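Local coordinates for protein cysteine synthase 3 (Entamoeba histolytica, PDB 6KR5) that probably catalyses the pyridoxal-phosphate-dependent final step of cysteine synthesis, making L-cysteine from O-acetyl-L-serine and sulfide, at residues 188-193 with 235-240; 217-222 with 256-261. All blocks are in the same frame, centred on the assembly; numbering follows the deposited sequence.

Interaction 1: 188-193 with 235-240; sequences VSAVGT and QGIGAG. With PLP (pyridoxal-5'-phosphate), chain D.
One wall of the PLP site forms where Ala190, the last residue of strand 186-190, and Val191 and Gly192 just after it meet Gly236 to Ala239 of the loop that precedes strand 253-257. One segment grips the phosphate of PLP and the other lies against its pyridine ring. The backbone N of Gly192 gives a hydrogen bond of 2.7 Å to PLP O1P (159° at the hydrogen). Thr193 bonds PLP O2P twice, from its N at 2.7 Å and from OG1 at 2.6 Å. With a first torsion of 68°, OG1 sits between the backbone N and the carbonyl carbon of Thr193 and reaches the same phosphate oxygen as the amide; Asn165 and the N of Gly195 also bond this hydroxyl. Across the contact, Ile237 is the wedge. Ile237 CG2, anti to the carbonyl carbon, lies 3.7 Å from Ala190 CB and 3.5 Å from PLP C6, and so joins strand end and cofactor by apolar contact, while its CB rests 3.2 Å from Val191 O. On the same side, Gly236 O comes over the ring face, 3.5 Å from PLP C5. The polar link between the two backbones runs largely through water: the direct bond from Gly238 N to Val191 O is weak at 3.3 Å, and one water bridges these same two atoms. A second water donates to both Val191 O and Gly192 O and accepts from Ala239 N. A glycine- and threonine-rich turn after a central parallel strand, clasping the phosphate with backbone amides at the start of helix 195-207, is the phosphate-binding loop of the fold type II PLP enzymes, to which the O-acetylserine sulfhydrylases belong.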
# COMPACT_ATOMS: atom_id res chain seq x y z
N VAL B 188 18.12 -10.18 7.35
CA VAL B 188 17.48 -11.39 6.84
C VAL B 188 16.70 -11.00 5.59
O VAL B 188 15.83 -10.11 5.65
CB VAL B 188 16.54 -12.02 7.88
CG1 VAL B 188 15.99 -13.34 7.38
CG2 VAL B 188 17.24 -12.22 9.21
N SER B 189 17.01 -11.65 4.46
CA SER B 189 16.36 -11.31 3.20
C SER B 189 16.05 -12.58 2.43
O SER B 189 16.95 -13.38 2.16
CB SER B 189 17.27 -10.37 2.39
OG SER B 189 16.91 -10.35 1.02
N ALA B 190 14.78 -12.77 2.08
CA ALA B 190 14.40 -13.85 1.17
C ALA B 190 14.78 -13.49 -0.27
O ALA B 190 14.59 -12.35 -0.71
CB ALA B 190 12.89 -14.12 1.28
N VAL B 191 15.30 -14.48 -1.01
CA VAL B 191 16.06 -14.23 -2.25
C VAL B 191 15.21 -14.53 -3.48
O VAL B 191 14.79 -15.68 -3.69
CB VAL B 191 17.36 -15.04 -2.28
CG1 VAL B 191 18.03 -14.87 -3.65
CG2 VAL B 191 18.28 -14.61 -1.16
N GLY B 192 14.98 -13.50 -4.30
CA GLY B 192 14.44 -13.68 -5.63
C GLY B 192 15.52 -13.41 -6.66
O GLY B 192 16.15 -14.36 -7.15
N THR B 193 15.75 -12.13 -6.97
CA THR B 193 16.87 -11.75 -7.83
C THR B 193 18.19 -11.77 -7.09
O THR B 193 19.25 -11.83 -7.73
CB THR B 193 16.68 -10.36 -8.44
OG1 THR B 193 16.77 -9.35 -7.42
CG2 THR B 193 15.33 -10.25 -9.16
N GLN B 235 5.65 -17.19 -3.36
CA GLN B 235 5.72 -16.28 -4.49
C GLN B 235 6.72 -15.17 -4.23
O GLN B 235 6.80 -14.63 -3.12
CB GLN B 235 4.35 -15.71 -4.79
CG GLN B 235 3.39 -16.78 -5.28
CD GLN B 235 2.04 -16.23 -5.64
OE1 GLN B 235 1.91 -15.09 -6.10
NE2 GLN B 235 1.00 -17.04 -5.44
N GLY B 236 7.50 -14.85 -5.26
CA GLY B 236 8.48 -13.79 -5.21
C GLY B 236 9.90 -14.26 -5.01
O GLY B 236 10.84 -13.52 -5.32
N ILE B 237 10.09 -15.48 -4.51
CA ILE B 237 11.42 -16.01 -4.27
C ILE B 237 11.52 -17.38 -4.92
O ILE B 237 10.62 -17.83 -5.63
CB ILE B 237 11.77 -16.06 -2.77
CG1 ILE B 237 10.85 -17.02 -2.00
CG2 ILE B 237 11.70 -14.65 -2.19
CD1 ILE B 237 11.33 -17.28 -0.57
N GLY B 238 12.66 -18.03 -4.70
CA GLY B 238 12.87 -19.36 -5.24
C GLY B 238 12.81 -19.41 -6.75
O GLY B 238 12.00 -20.14 -7.33
N ALA B 239 13.69 -18.65 -7.40
CA ALA B 239 13.70 -18.58 -8.86
C ALA B 239 14.13 -19.89 -9.52
O ALA B 239 13.89 -20.07 -10.72
CB ALA B 239 14.63 -17.46 -9.33
N GLY B 240 14.74 -20.81 -8.77
CA GLY B 240 15.10 -22.11 -9.31
C GLY B 240 16.48 -22.17 -9.92
O GLY B 240 16.83 -23.20 -10.51
N1 PLP D . 9.50 -11.19 -2.34
C2 PLP D . 8.82 -10.45 -3.27
C2A PLP D . 7.33 -10.34 -3.15
C3 PLP D . 9.52 -9.82 -4.29
O3 PLP D . 8.82 -9.10 -5.22
C4 PLP D . 10.90 -9.94 -4.37
C4A PLP D . 11.66 -9.37 -5.51
O4A PLP D . 11.06 -8.78 -6.42
C5 PLP D . 11.58 -10.69 -3.41
C6 PLP D . 10.86 -11.31 -2.40
C5A PLP D . 13.07 -10.90 -3.45
O4P PLP D . 13.83 -9.73 -3.47
P PLP D . 15.18 -9.76 -4.33
O1P PLP D . 15.97 -10.99 -3.92
O2P PLP D . 14.78 -9.86 -5.78
O3P PLP D . 15.91 -8.50 -4.03
O HOH W 1 14.90 -18.23 -2.87
O HOH W 2 15.69 -16.92 -6.16

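Interaction 2: 217-222 with 256-261; sequences EPAESA and PIKTQD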
# COMPACT_ATOMS: atom_id res chain seq x y z
N GLU B 217 15.43 -19.06 1.44
CA GLU B 217 14.93 -19.65 0.21
C GLU B 217 13.93 -20.75 0.56
O GLU B 217 13.91 -21.23 1.69
CB GLU B 217 16.08 -20.20 -0.66
CG GLU B 217 16.92 -21.29 -0.01
CD GLU B 217 17.99 -21.84 -0.95
OE1 GLU B 217 18.02 -21.44 -2.14
OE2 GLU B 217 18.79 -22.68 -0.50
N PRO B 218 13.08 -21.14 -0.39
CA PRO B 218 12.13 -22.22 -0.09
C PRO B 218 12.83 -23.54 0.15
O PRO B 218 13.73 -23.94 -0.59
CB PRO B 218 11.25 -22.28 -1.35
CG PRO B 218 11.53 -21.01 -2.12
CD PRO B 218 12.95 -20.65 -1.77
N ALA B 219 12.38 -24.24 1.19
CA ALA B 219 12.93 -25.57 1.45
C ALA B 219 12.74 -26.49 0.26
O ALA B 219 13.56 -27.39 0.03
CB ALA B 219 12.29 -26.18 2.70
N GLU B 220 11.68 -26.28 -0.52
CA GLU B 220 11.34 -27.12 -1.66
C GLU B 220 12.13 -26.78 -2.92
O GLU B 220 12.05 -27.52 -3.91
CB GLU B 220 9.83 -27.02 -1.92
CG GLU B 220 8.96 -27.52 -0.75
CD GLU B 220 8.69 -26.48 0.35
OE1 GLU B 220 8.89 -25.28 0.10
OE2 GLU B 220 8.29 -26.89 1.46
N SER B 221 12.92 -25.70 -2.91
CA SER B 221 13.73 -25.32 -4.07
C SER B 221 14.98 -24.60 -3.57
O SER B 221 15.25 -23.45 -3.88
CB SER B 221 12.95 -24.45 -5.05
OG SER B 221 13.57 -24.43 -6.33
N ALA B 222 15.78 -25.32 -2.78
CA ALA B 222 16.85 -24.70 -2.01
C ALA B 222 18.15 -24.72 -2.82
O ALA B 222 19.15 -25.35 -2.45
CB ALA B 222 16.99 -25.39 -0.66
N PRO B 256 16.61 -22.34 4.79
CA PRO B 256 15.45 -22.77 4.01
C PRO B 256 14.19 -22.72 4.86
O PRO B 256 14.21 -23.03 6.05
CB PRO B 256 15.80 -24.21 3.62
CG PRO B 256 16.66 -24.68 4.75
CD PRO B 256 17.46 -23.48 5.20
N ILE B 257 13.08 -22.35 4.22
CA ILE B 257 11.79 -22.25 4.90
C ILE B 257 10.76 -23.01 4.06
O ILE B 257 10.66 -22.79 2.85
CB ILE B 257 11.36 -20.79 5.11
CG1 ILE B 257 12.30 -20.05 6.07
CG2 ILE B 257 9.91 -20.71 5.59
CD1 ILE B 257 12.20 -20.49 7.56
N LYS B 258 10.01 -23.89 4.71
CA LYS B 258 8.96 -24.62 4.00
C LYS B 258 7.84 -23.67 3.56
O LYS B 258 7.42 -22.78 4.31
CB LYS B 258 8.37 -25.72 4.88
CG LYS B 258 9.33 -26.85 5.24
CD LYS B 258 8.64 -27.82 6.19
CE LYS B 258 9.49 -29.03 6.49
NZ LYS B 258 8.86 -29.85 7.57
N THR B 259 7.34 -23.91 2.35
CA THR B 259 6.23 -23.13 1.81
C THR B 259 5.09 -22.98 2.82
O THR B 259 4.64 -21.87 3.10
CB THR B 259 5.71 -23.77 0.52
OG1 THR B 259 6.69 -23.63 -0.51
CG2 THR B 259 4.46 -23.07 0.02
N GLN B 260 4.63 -24.10 3.40
CA GLN B 260 3.49 -24.03 4.31
C GLN B 260 3.81 -23.23 5.57
O GLN B 260 2.93 -22.56 6.12
CB GLN B 260 3.01 -25.43 4.71
CG GLN B 260 2.53 -26.28 3.56
CD GLN B 260 1.29 -25.74 2.89
OE1 GLN B 260 0.45 -25.11 3.52
NE2 GLN B 260 1.18 -26.00 1.59
N ASP B 261 5.06 -23.30 6.05
CA ASP B 261 5.45 -22.52 7.22
C ASP B 261 5.50 -21.03 6.89
O ASP B 261 5.12 -20.19 7.72
CB ASP B 261 6.80 -22.99 7.75
CG ASP B 261 6.75 -24.37 8.37
OD1 ASP B 261 5.64 -24.94 8.49
OD2 ASP B 261 7.83 -24.90 8.73
O HOH W 3 5.67 -26.79 2.68
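Glu220 grips Thr259 by both of its polar groups. Glu220 OE1 accepts from Thr259 OG1 at 2.8 Å, the hydroxyl approaching from well above the carboxylate plane, and from Thr259 N at 3.1 Å, on the syn side and only 17° out of that plane. The amide also makes a weak bond to OE2, and a water donates to OE2 while accepting from Gln260 N. Strand 253-257 runs straight into helix 259-273, with Lys258 at the N-cap position, so the carboxylate meets backbone amides of the helix's first turn, directly or through water, and its negative charge probably suits the helix dipole. A bend in the Glu220 chain at chi2 (85°) carries the group across to the helix, and the two side chains cross at about a right angle. Thr259 OG1 is also hydrogen-bonded to Gly233 N. Further back, parallel beta bridges pair Glu217 with Pro256 and Pro218 with Ile257, through Ile257 N to Glu217 O at 2.9 Å and Ala219 N to Ile257 O at 2.8 Å. Apolar contact closes the edge: Ala219 CB lies 4.1 Å from Pro256 CB and 4.0 Å from Lys258 CG. Strand 253-257 is the outermost of its sheet on this side, next to 212-218, and the Ile257 side chain packs against Ala283, Leu286 and Ala287 of helix 279-292.

Interactions 1 and 2 lie about 10 Å apart, centre to centre, on the same six-stranded sheet. Strands 186-190, 212-218 and 253-257 follow one another in parallel there, and both contacts sit where strands end. Along the chain the segments alternate: 188-193, then 217-222, then 235-240, then 256-261. The connection from strand 212-218 to strand 253-257 thus passes the cofactor at 235-240 on its way. The two contacts touch directly, with Pro218 CD 3.7 Å from Gly238 CA. Together they show how the C-terminal ends of neighbouring parallel strands can carry both contacts, the loop packing on Pro218 while it reaches the cofactor.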